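Local coordinates for protein glycoside hydrolase family 31 (Trueperella pyogenes, PDB 5I0F) that degrades cycloalternan, a cyclic glucose oligosaccharide, probably as a retaining glycoside hydrolase that works through a covalent glycosyl intermediate, at residues A[137-142]-A[264-269]; A[301-306]-A[593-598]; A[414-419]-A[477-482]. All coordinates share one frame; numbering follows the deposited sequence.

Interaction 1: A[137-142]-A[264-269]; sequences GHIDID and VRVNTW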
loop_
_atom_site.group_PDB
_atom_site.type_symbol
_atom_site.label_atom_id
_atom_site.label_comp_id
_atom_site.label_asym_id
_atom_site.label_seq_id
_atom_site.Cartn_x
_atom_site.Cartn_y
_atom_site.Cartn_z
ATOM N N GLY A 137 22.093 -22.878 7.584
ATOM C CA GLY A 137 21.119 -22.409 8.568
ATOM C C GLY A 137 20.035 -23.447 8.802
ATOM O O GLY A 137 20.176 -24.608 8.437
ATOM N N HIS A 138 18.924 -22.991 9.366
ATOM C CA HIS A 138 17.870 -23.856 9.839
ATOM C C HIS A 138 16.518 -23.156 9.603
ATOM O O HIS A 138 16.382 -21.965 9.880
ATOM C CB HIS A 138 18.161 -24.129 11.326
ATOM C CG HIS A 138 17.013 -24.683 12.099
ATOM N ND1 HIS A 138 16.505 -25.943 11.878
ATOM C CD2 HIS A 138 16.305 -24.165 13.134
ATOM C CE1 HIS A 138 15.514 -26.171 12.726
ATOM N NE2 HIS A 138 15.370 -25.105 13.494
ATOM N N ILE A 139 15.558 -23.887 9.039
ATOM C CA ILE A 139 14.184 -23.426 8.938
ATOM C C ILE A 139 13.405 -23.980 10.143
ATOM O O ILE A 139 13.232 -25.196 10.259
ATOM C CB ILE A 139 13.492 -23.898 7.636
ATOM C CG1 ILE A 139 14.337 -23.604 6.386
ATOM C CG2 ILE A 139 12.122 -23.257 7.508
ATOM C CD1 ILE A 139 14.600 -22.150 6.121
ATOM N N ASP A 140 12.950 -23.090 11.022
ATOM C CA ASP A 140 12.161 -23.466 12.199
ATOM C C ASP A 140 10.697 -23.487 11.742
ATOM O O ASP A 140 10.065 -22.431 11.614
ATOM C CB ASP A 140 12.421 -22.457 13.337
ATOM C CG ASP A 140 11.556 -22.706 14.584
ATOM O OD1 ASP A 140 10.854 -23.724 14.624
ATOM O OD2 ASP A 140 11.569 -21.864 15.516
ATOM N N ILE A 141 10.200 -24.682 11.439
ATOM C CA ILE A 141 8.868 -24.874 10.857
ATOM C C ILE A 141 8.293 -26.227 11.320
ATOM O O ILE A 141 9.004 -27.215 11.343
ATOM C CB ILE A 141 8.912 -24.813 9.300
ATOM C CG1 ILE A 141 7.498 -24.937 8.702
ATOM C CG2 ILE A 141 9.819 -25.900 8.720
ATOM C CD1 ILE A 141 7.389 -24.607 7.219
ATOM N N ASP A 142 7.015 -26.239 11.677
ATOM C CA ASP A 142 6.305 -27.429 12.150
ATOM C C ASP A 142 5.370 -27.904 11.039
ATOM O O ASP A 142 5.502 -27.461 9.906
ATOM C CB ASP A 142 5.536 -27.076 13.430
ATOM C CG ASP A 142 6.462 -26.615 14.544
ATOM O OD1 ASP A 142 7.390 -27.374 14.874
ATOM O OD2 ASP A 142 6.289 -25.492 15.076
ATOM N N VAL A 264 15.330 -19.123 9.997
ATOM C CA VAL A 264 14.081 -18.578 9.497
ATOM C C VAL A 264 12.898 -19.246 10.188
ATOM O O VAL A 264 12.722 -20.444 10.072
ATOM C CB VAL A 264 13.948 -18.802 7.973
ATOM C CG1 VAL A 264 12.641 -18.225 7.452
ATOM C CG2 VAL A 264 15.142 -18.201 7.244
ATOM N N ARG A 265 12.079 -18.475 10.880
ATOM C CA ARG A 265 10.886 -19.008 11.534
ATOM C C ARG A 265 9.715 -18.916 10.565
ATOM O O ARG A 265 9.482 -17.854 9.970
ATOM C CB ARG A 265 10.593 -18.241 12.824
ATOM C CG ARG A 265 9.232 -18.478 13.459
ATOM C CD ARG A 265 9.034 -19.897 13.946
ATOM N NE ARG A 265 7.650 -20.118 14.366
ATOM C CZ ARG A 265 7.153 -21.277 14.803
ATOM N NH1 ARG A 265 7.924 -22.364 14.909
ATOM N NH2 ARG A 265 5.870 -21.353 15.146
ATOM N N VAL A 266 9.001 -20.026 10.403
ATOM C CA VAL A 266 7.763 -20.068 9.636
ATOM C C VAL A 266 6.657 -20.583 10.545
ATOM O O VAL A 266 6.665 -21.756 10.938
ATOM C CB VAL A 266 7.888 -20.986 8.406
ATOM C CG1 VAL A 266 6.588 -20.978 7.602
ATOM C CG2 VAL A 266 9.068 -20.543 7.551
ATOM N N ASN A 267 5.707 -19.718 10.889
ATOM C CA ASN A 267 4.548 -20.146 11.657
ATOM C C ASN A 267 3.597 -20.888 10.727
ATOM O O ASN A 267 3.506 -20.577 9.526
ATOM C CB ASN A 267 3.827 -18.966 12.293
ATOM C CG ASN A 267 4.714 -18.167 13.226
ATOM O OD1 ASN A 267 5.269 -18.694 14.198
ATOM N ND2 ASN A 267 4.856 -16.880 12.939
ATOM N N THR A 268 2.902 -21.888 11.267
ATOM C CA THR A 268 1.937 -22.675 10.483
ATOM C C THR A 268 0.747 -23.053 11.338
ATOM O O THR A 268 0.861 -23.175 12.555
ATOM C CB THR A 268 2.546 -23.980 9.891
ATOM O OG1 THR A 268 3.072 -24.823 10.936
ATOM C CG2 THR A 268 3.651 -23.694 8.897
ATOM N N TRP A 269 -0.397 -23.237 10.688
ATOM C CA TRP A 269 -1.646 -23.592 11.351
ATOM C C TRP A 269 -2.431 -24.493 10.456
ATOM O O TRP A 269 -2.225 -24.521 9.242
ATOM C CB TRP A 269 -2.500 -22.361 11.661
ATOM C CG TRP A 269 -1.751 -21.312 12.393
ATOM C CD1 TRP A 269 -1.610 -21.208 13.735
ATOM C CD2 TRP A 269 -1.013 -20.222 11.817
ATOM N NE1 TRP A 269 -0.836 -20.119 14.047
ATOM C CE2 TRP A 269 -0.439 -19.504 12.888
ATOM C CE3 TRP A 269 -0.779 -19.786 10.501
ATOM C CZ2 TRP A 269 0.345 -18.369 12.696
ATOM C CZ3 TRP A 269 0.010 -18.639 10.304
ATOM C CH2 TRP A 269 0.552 -17.943 11.400
HETATM O O HOH W 1 5.357 -23.903 12.047
#
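D140 and R265 face each other on neighbouring parallel strands, and their side chains carry the polar half of this contact. R265 NH1 donates to D140 OD1 at 3.2 Å, a bent bond that stays in the guanidinium plane but meets the carboxylate from above its own plane, the two flat groups being turned 63° apart. The same NH1 of R265 lies 3.5 Å from D142 OD2, so one nitrogen serves two aspartates in a small salt-bridge network. With CG anti to the backbone N (chi1 167°) and a bend at chi2, the R265 chain folds over toward the aspartates. N267 fixes its rotation: OD1 receives both NE and NH2 of R265, and its own ND2 is bonded to E231 and H229.

On the other face the packing is apolar. I141 CD1 rests 3.7 Å from V266 CG1, and I139 CD1 lies 3.9 Å from V264 CB. Backbone bonds run between the two layers, among them V266 N to D140 O at 2.9 Å. Where the strands part, one water bridges D142 N, V266 O and T268 OG1.

Strand 138-141 is an outermost strand of a five-stranded mixed sheet, paired in parallel with 263-271, whose other neighbour is the antiparallel strand 225-230. The isoleucine-valine face packs on F165, L167 and V163 of strand 160-168.

Interaction 2: A[301-306]-A[593-598]; sequences GNEWNT and EFHHHE. With GLC (alpha-D-glucopyranose), chain B; GLC (alpha-D-glucopyranose), chain C; GLC (alpha-D-glucopyranose), chain D.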
loop_
_atom_site.group_PDB
_atom_site.type_symbol
_atom_site.label_atom_id
_atom_site.label_comp_id
_atom_site.label_asym_id
_atom_site.label_seq_id
_atom_site.Cartn_x
_atom_site.Cartn_y
_atom_site.Cartn_z
ATOM N N GLY A 301 -12.265 15.193 -1.366
ATOM C CA GLY A 301 -11.896 15.795 -2.642
ATOM C C GLY A 301 -10.659 16.636 -2.453
ATOM O O GLY A 301 -10.665 17.580 -1.651
ATOM N N ASN A 302 -9.584 16.317 -3.163
ATOM C CA ASN A 302 -8.341 17.052 -2.938
ATOM C C ASN A 302 -8.460 18.572 -3.201
ATOM O O ASN A 302 -7.734 19.355 -2.587
ATOM C CB ASN A 302 -7.176 16.457 -3.734
ATOM C CG ASN A 302 -5.851 17.123 -3.383
ATOM O OD1 ASN A 302 -5.421 18.090 -4.051
ATOM N ND2 ASN A 302 -5.230 16.669 -2.315
ATOM N N GLU A 303 -9.392 18.983 -4.083
ATOM C CA GLU A 303 -9.542 20.400 -4.426
ATOM C C GLU A 303 -10.468 21.168 -3.496
ATOM O O GLU A 303 -10.789 22.312 -3.778
ATOM C CB GLU A 303 -9.934 20.559 -5.912
ATOM C CG GLU A 303 -8.805 20.028 -6.778
ATOM C CD GLU A 303 -8.918 20.340 -8.250
ATOM O OE1 GLU A 303 -7.867 20.242 -8.906
ATOM O OE2 GLU A 303 -10.016 20.623 -8.765
ATOM N N TRP A 304 -10.890 20.554 -2.388
ATOM C CA TRP A 304 -11.590 21.302 -1.339
ATOM C C TRP A 304 -10.510 21.882 -0.431
ATOM O O TRP A 304 -10.168 21.287 0.591
ATOM C CB TRP A 304 -12.512 20.401 -0.548
ATOM C CG TRP A 304 -13.538 19.717 -1.384
ATOM C CD1 TRP A 304 -13.961 20.059 -2.642
ATOM C CD2 TRP A 304 -14.315 18.608 -0.988
ATOM N NE1 TRP A 304 -14.926 19.190 -3.068
ATOM C CE2 TRP A 304 -15.157 18.275 -2.076
ATOM C CE3 TRP A 304 -14.376 17.837 0.177
ATOM C CZ2 TRP A 304 -16.067 17.225 -2.019
ATOM C CZ3 TRP A 304 -15.297 16.772 0.222
ATOM C CH2 TRP A 304 -16.112 16.484 -0.871
ATOM N N ASN A 305 -9.969 23.025 -0.835
ATOM C CA ASN A 305 -8.777 23.578 -0.191
ATOM C C ASN A 305 -9.020 24.900 0.538
ATOM O O ASN A 305 -8.077 25.638 0.825
ATOM C CB ASN A 305 -7.606 23.661 -1.157
ATOM C CG ASN A 305 -7.739 24.775 -2.177
ATOM O OD1 ASN A 305 -8.845 25.179 -2.556
ATOM N ND2 ASN A 305 -6.601 25.272 -2.639
ATOM N N THR A 306 -10.282 25.176 0.840
ATOM C CA THR A 306 -10.661 26.332 1.636
ATOM C C THR A 306 -11.824 25.910 2.484
ATOM O O THR A 306 -12.539 24.940 2.157
ATOM C CB THR A 306 -11.100 27.577 0.797
ATOM O OG1 THR A 306 -12.327 27.312 0.112
ATOM C CG2 THR A 306 -10.057 27.986 -0.201
ATOM N N GLU A 593 -8.706 13.118 -7.195
ATOM C CA GLU A 593 -7.309 13.532 -7.270
ATOM C C GLU A 593 -7.169 15.017 -7.623
ATOM O O GLU A 593 -7.995 15.581 -8.334
ATOM C CB GLU A 593 -6.607 12.681 -8.345
ATOM C CG GLU A 593 -5.091 12.854 -8.419
ATOM C CD GLU A 593 -4.454 11.893 -9.411
ATOM O OE1 GLU A 593 -5.005 11.696 -10.501
ATOM O OE2 GLU A 593 -3.389 11.324 -9.099
ATOM N N PHE A 594 -6.085 15.619 -7.137
ATOM C CA PHE A 594 -5.639 16.966 -7.489
ATOM C C PHE A 594 -5.579 17.121 -9.003
ATOM O O PHE A 594 -5.098 16.222 -9.689
ATOM C CB PHE A 594 -4.227 17.219 -6.930
ATOM C CG PHE A 594 -3.733 18.632 -7.104
ATOM C CD1 PHE A 594 -4.434 19.712 -6.564
ATOM C CD2 PHE A 594 -2.529 18.879 -7.759
ATOM C CE1 PHE A 594 -3.974 21.016 -6.714
ATOM C CE2 PHE A 594 -2.052 20.183 -7.904
ATOM C CZ PHE A 594 -2.767 21.249 -7.373
ATOM N N HIS A 595 -6.037 18.268 -9.486
ATOM C CA HIS A 595 -6.109 18.596 -10.926
ATOM C C HIS A 595 -5.763 20.097 -11.168
ATOM O O HIS A 595 -6.219 20.708 -12.152
ATOM C CB HIS A 595 -7.525 18.223 -11.374
ATOM C CG HIS A 595 -7.811 18.440 -12.824
ATOM N ND1 HIS A 595 -8.951 19.090 -13.255
ATOM C CD2 HIS A 595 -7.133 18.076 -13.938
ATOM C CE1 HIS A 595 -8.957 19.116 -14.574
ATOM N NE2 HIS A 595 -7.860 18.521 -15.011
ATOM N N HIS A 596 -4.945 20.681 -10.276
ATOM C CA HIS A 596 -4.504 22.086 -10.363
ATOM C C HIS A 596 -5.655 23.088 -10.461
ATOM O O HIS A 596 -5.505 24.157 -11.047
ATOM C CB HIS A 596 -3.513 22.264 -11.547
ATOM C CG HIS A 596 -2.248 21.484 -11.399
ATOM N ND1 HIS A 596 -1.125 21.999 -10.779
ATOM C CD2 HIS A 596 -1.920 20.228 -11.783
ATOM C CE1 HIS A 596 -0.167 21.091 -10.777
ATOM N NE2 HIS A 596 -0.625 20.006 -11.377
ATOM N N HIS A 597 -6.806 22.741 -9.876
ATOM C CA HIS A 597 -8.033 23.521 -9.987
ATOM C C HIS A 597 -8.365 23.938 -11.435
ATOM O O HIS A 597 -8.895 25.018 -11.669
ATOM C CB HIS A 597 -7.968 24.727 -9.038
ATOM C CG HIS A 597 -7.922 24.324 -7.599
ATOM N ND1 HIS A 597 -8.947 24.589 -6.716
ATOM C CD2 HIS A 597 -6.996 23.617 -6.908
ATOM C CE1 HIS A 597 -8.644 24.076 -5.536
ATOM N NE2 HIS A 597 -7.471 23.474 -5.630
ATOM N N GLU A 598 -8.060 23.050 -12.380
ATOM C CA GLU A 598 -8.380 23.258 -13.789
ATOM C C GLU A 598 -9.838 22.952 -14.046
ATOM O O GLU A 598 -10.553 22.427 -13.185
ATOM C CB GLU A 598 -7.480 22.383 -14.682
ATOM C CG GLU A 598 -6.055 22.898 -14.733
ATOM C CD GLU A 598 -5.035 21.902 -15.228
ATOM O OE1 GLU A 598 -5.409 20.852 -15.803
ATOM O OE2 GLU A 598 -3.825 22.206 -15.058
HETATM C C1 GLC B . 0.230 13.168 -11.460
HETATM C C2 GLC B . -1.249 13.527 -11.557
HETATM C C3 GLC B . -1.587 14.665 -10.595
HETATM C C4 GLC B . -1.151 14.325 -9.169
HETATM C C5 GLC B . 0.347 13.992 -9.179
HETATM C C6 GLC B . 0.968 13.640 -7.823
HETATM O O1 GLC B . 1.027 14.258 -11.942
HETATM O O2 GLC B . -1.563 13.916 -12.902
HETATM O O3 GLC B . -2.993 14.916 -10.670
HETATM O O4 GLC B . -1.399 15.420 -8.279
HETATM O O5 GLC B . 0.569 12.901 -10.098
HETATM O O6 GLC B . 0.116 12.835 -6.987
HETATM C C1 GLC C . -1.866 15.616 -3.040
HETATM C C2 GLC C . -0.592 16.136 -3.725
HETATM C C3 GLC C . 0.444 16.593 -2.706
HETATM C C4 GLC C . -0.191 17.547 -1.699
HETATM C C5 GLC C . -1.394 16.877 -1.041
HETATM C C6 GLC C . -2.082 17.772 -0.015
HETATM O O2 GLC C . -0.015 15.120 -4.555
HETATM O O3 GLC C . 1.547 17.221 -3.376
HETATM O O4 GLC C . 0.782 17.909 -0.707
HETATM O O5 GLC C . -2.343 16.539 -2.057
HETATM O O6 GLC C . -2.633 18.919 -0.651
HETATM C C1 GLC D . -0.075 11.484 -7.469
HETATM C C2 GLC D . -1.154 10.812 -6.617
HETATM C C3 GLC D . -0.624 10.507 -5.222
HETATM C C4 GLC D . 0.619 9.637 -5.332
HETATM C C5 GLC D . 1.647 10.406 -6.166
HETATM C C6 GLC D . 2.958 9.657 -6.336
HETATM O O2 GLC D . -2.308 11.656 -6.558
HETATM O O3 GLC D . -1.639 9.831 -4.463
HETATM O O4 GLC D . 1.123 9.316 -4.019
HETATM O O5 GLC D . 1.121 10.700 -7.474
HETATM O O6 GLC D . 2.823 8.529 -7.215
HETATM O O HOH W 2 -6.378 21.662 -3.657
HETATM O O HOH W 3 -10.810 20.126 -11.349
#
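E303 reaches from the 301-306 loop into the curled backbone of 593-598, and its atoms can be followed outward one at a time. E303 CB sits over one face of the H597 ring, 4.0 Å from the centroid, as a CH-pi contact. E303 CG continues past the same imidazole, 3.9 Å from H597 NE2. The chain stays extended (chi2 -169°) and runs on along the ring; the carboxylate is stacked on the imidazole, 17° between planes. At the tip, E303 OE1 accepts two backbone bonds, from H595 N at 2.8 Å and H597 N at 2.9 Å, arriving from opposite faces of the carboxylate. A water sits beside E303 OE2, H595 ND1 and E598 O.

Next to this grip N302 divides its amide: N302 OD1 lies 3.1 Å from F594 CD1, while its ND2 donates to O5 of the chain C glucose at 2.9 Å and is also bonded to E330. F594 O receives O3 of the chain B glucose. E593 OE2 accepts O2 of the chain D glucose at 2.8 Å and is bonded to Y200 as well.

The two loops follow the first and eighth strands of the closed barrel, and such loops beyond the C-terminal strand ends form the sugar-binding site of a TIM-barrel glycosidase.

Interaction 3: A[414-419]-A[477-482]; sequences HVVKEP and LRYEDG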
loop_
_atom_site.group_PDB
_atom_site.type_symbol
_atom_site.label_atom_id
_atom_site.label_comp_id
_atom_site.label_asym_id
_atom_site.label_seq_id
_atom_site.Cartn_x
_atom_site.Cartn_y
_atom_site.Cartn_z
ATOM N N HIS A 414 15.670 11.891 15.430
ATOM C CA HIS A 414 14.593 11.004 15.046
ATOM C C HIS A 414 14.325 11.059 13.538
ATOM O O HIS A 414 13.176 11.276 13.113
ATOM C CB HIS A 414 13.314 11.332 15.847
ATOM C CG HIS A 414 13.497 11.278 17.336
ATOM N ND1 HIS A 414 14.043 10.190 17.982
ATOM C CD2 HIS A 414 13.191 12.174 18.305
ATOM C CE1 HIS A 414 14.073 10.421 19.283
ATOM N NE2 HIS A 414 13.548 11.611 19.508
ATOM N N VAL A 415 15.362 10.783 12.736
ATOM C CA VAL A 415 15.238 10.713 11.267
ATOM C C VAL A 415 15.824 9.408 10.789
ATOM O O VAL A 415 16.841 8.959 11.322
ATOM C CB VAL A 415 15.985 11.857 10.512
ATOM C CG1 VAL A 415 15.215 13.142 10.598
ATOM C CG2 VAL A 415 17.431 12.042 11.014
ATOM N N VAL A 416 15.208 8.786 9.793
ATOM C CA VAL A 416 15.850 7.628 9.126
ATOM C C VAL A 416 17.222 8.076 8.569
ATOM O O VAL A 416 17.332 9.159 7.991
ATOM C CB VAL A 416 14.970 7.019 8.021
ATOM C CG1 VAL A 416 15.642 5.797 7.395
ATOM C CG2 VAL A 416 13.613 6.617 8.608
ATOM N N LYS A 417 18.258 7.259 8.770
ATOM C CA LYS A 417 19.619 7.620 8.362
ATOM C C LYS A 417 20.193 6.755 7.256
ATOM O O LYS A 417 19.861 5.599 7.142
ATOM C CB LYS A 417 20.521 7.596 9.593
ATOM C CG LYS A 417 20.197 8.768 10.493
ATOM C CD LYS A 417 20.867 8.720 11.847
ATOM C CE LYS A 417 20.231 9.767 12.740
ATOM N NZ LYS A 417 21.178 10.170 13.789
ATOM N N GLU A 418 21.055 7.345 6.432
ATOM C CA GLU A 418 21.904 6.585 5.509
ATOM C C GLU A 418 22.988 5.841 6.349
ATOM O O GLU A 418 23.247 6.201 7.529
ATOM C CB GLU A 418 22.580 7.506 4.448
ATOM C CG GLU A 418 21.722 8.539 3.694
ATOM C CD GLU A 418 20.942 8.069 2.453
ATOM O OE1 GLU A 418 20.968 6.869 2.096
ATOM O OE2 GLU A 418 20.250 8.963 1.821
ATOM N N PRO A 419 23.652 4.822 5.754
ATOM C CA PRO A 419 24.706 4.125 6.517
ATOM C C PRO A 419 25.787 5.029 7.118
ATOM O O PRO A 419 26.244 4.727 8.207
ATOM C CB PRO A 419 25.281 3.104 5.521
ATOM C CG PRO A 419 24.643 3.393 4.215
ATOM C CD PRO A 419 23.397 4.181 4.456
ATOM N N LEU A 477 19.963 1.364 5.308
ATOM C CA LEU A 477 19.448 2.474 6.106
ATOM C C LEU A 477 19.475 2.075 7.592
ATOM O O LEU A 477 19.489 0.896 7.897
ATOM C CB LEU A 477 18.034 2.860 5.658
ATOM C CG LEU A 477 17.830 3.311 4.200
ATOM C CD1 LEU A 477 16.403 3.818 4.015
ATOM C CD2 LEU A 477 18.836 4.344 3.747
ATOM N N ARG A 478 19.509 3.057 8.492
ATOM C CA ARG A 478 19.608 2.827 9.926
ATOM C C ARG A 478 18.415 3.430 10.655
ATOM O O ARG A 478 18.069 4.609 10.457
ATOM C CB ARG A 478 20.884 3.468 10.485
ATOM C CG ARG A 478 22.165 3.012 9.806
ATOM C CD ARG A 478 23.371 3.660 10.474
ATOM N NE ARG A 478 24.657 3.159 9.955
ATOM C CZ ARG A 478 25.205 1.977 10.258
ATOM N NH1 ARG A 478 26.373 1.628 9.714
ATOM N NH2 ARG A 478 24.608 1.136 11.094
ATOM N N TYR A 479 17.832 2.633 11.536
ATOM C CA TYR A 479 16.710 3.040 12.367
ATOM C C TYR A 479 17.141 3.009 13.832
ATOM O O TYR A 479 17.994 2.203 14.237
ATOM C CB TYR A 479 15.531 2.103 12.150
ATOM C CG TYR A 479 14.848 2.231 10.797
ATOM C CD1 TYR A 479 15.329 1.568 9.670
ATOM C CD2 TYR A 479 13.699 2.991 10.657
ATOM C CE1 TYR A 479 14.692 1.689 8.429
ATOM C CE2 TYR A 479 13.045 3.100 9.439
ATOM C CZ TYR A 479 13.532 2.444 8.324
ATOM O OH TYR A 479 12.844 2.610 7.132
ATOM N N GLU A 480 16.515 3.856 14.641
ATOM C CA GLU A 480 16.818 3.936 16.058
ATOM C C GLU A 480 16.418 2.697 16.832
ATOM O O GLU A 480 16.921 2.484 17.914
ATOM C CB GLU A 480 16.144 5.154 16.692
ATOM C CG GLU A 480 16.816 6.453 16.302
ATOM C CD GLU A 480 16.197 7.652 16.975
ATOM O OE1 GLU A 480 14.994 7.922 16.759
ATOM O OE2 GLU A 480 16.912 8.349 17.713
ATOM N N ASP A 481 15.511 1.882 16.301
ATOM C CA ASP A 481 15.188 0.589 16.931
ATOM C C ASP A 481 16.278 -0.483 16.736
ATOM O O ASP A 481 16.124 -1.587 17.236
ATOM C CB ASP A 481 13.808 0.048 16.460
ATOM C CG ASP A 481 13.797 -0.422 14.997
ATOM O OD1 ASP A 481 14.783 -0.181 14.263
ATOM O OD2 ASP A 481 12.767 -1.035 14.562
ATOM N N GLY A 482 17.348 -0.168 16.003
ATOM C CA GLY A 482 18.442 -1.114 15.762
ATOM C C GLY A 482 18.350 -1.826 14.422
ATOM O O GLY A 482 19.321 -2.407 13.987
#
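K417 and R478 form a single antiparallel hydrogen-bonded bridge between two loop segments of the TIM-barrel domain, with K417 N to R478 O at 3.1 Å and R478 N to K417 O at 2.9 Å. Neither segment belongs to the barrel sheet: 414-419 follows helix 400-412, while the loop segment 477-482, ending in a type I turn from Y479 to G482, precedes helix 485-506.

V416 packs beside the bridge with both methyl groups. V416 CG1 stands over one face of the Y479 ring, offset toward its rim, and also meets L477 CD1 at 4.0 Å; V416 CG2 touches Y479 CE2 at 3.7 Å. The phenol OH is hydrogen-bonded to N489 of helix 485-506, which helps hold the ring.

Beyond the bridge, R478 extends from CG to NE (chi2 -178°), a straight reach that brings R478 NE to P419 O at 2.8 Å, within the guanidinium plane; NH1 adds a weak bond to the same oxygen. E418 turns its carboxylate to R427 in a salt bridge. At the far end H414 and E480 meet, side chains crossing at about a right angle, with D438 binding the backbone of both residues. H414 ND1 donates to the syn lone pair of E480 OE1 at 2.7 Å, an almost linear bond of 178° lying in the imidazole plane.

Read together, the three contacts pass from an outlying sheet to the sugar site. Interactions 2 and 3 both belong to the TIM-barrel domain, and 414-419 and 477-482 both fall between 301-306 and 593-598 in the sequence; their centres are nevertheless 35 Å apart. Interaction 2 alone touches the bound glucose units, through N302, E593 and F594. Interaction 3 joins two loops of the same domain, its nearest atoms about 24 Å from those of interaction 2 and its L477 side chain about 12 Å from a calcium ion. Interaction 1 closes earlier in the chain, in a separate mixed sheet: its centre lies 29 Å from that of interaction 3 and 49 Å from that of interaction 2, across the chain's centre.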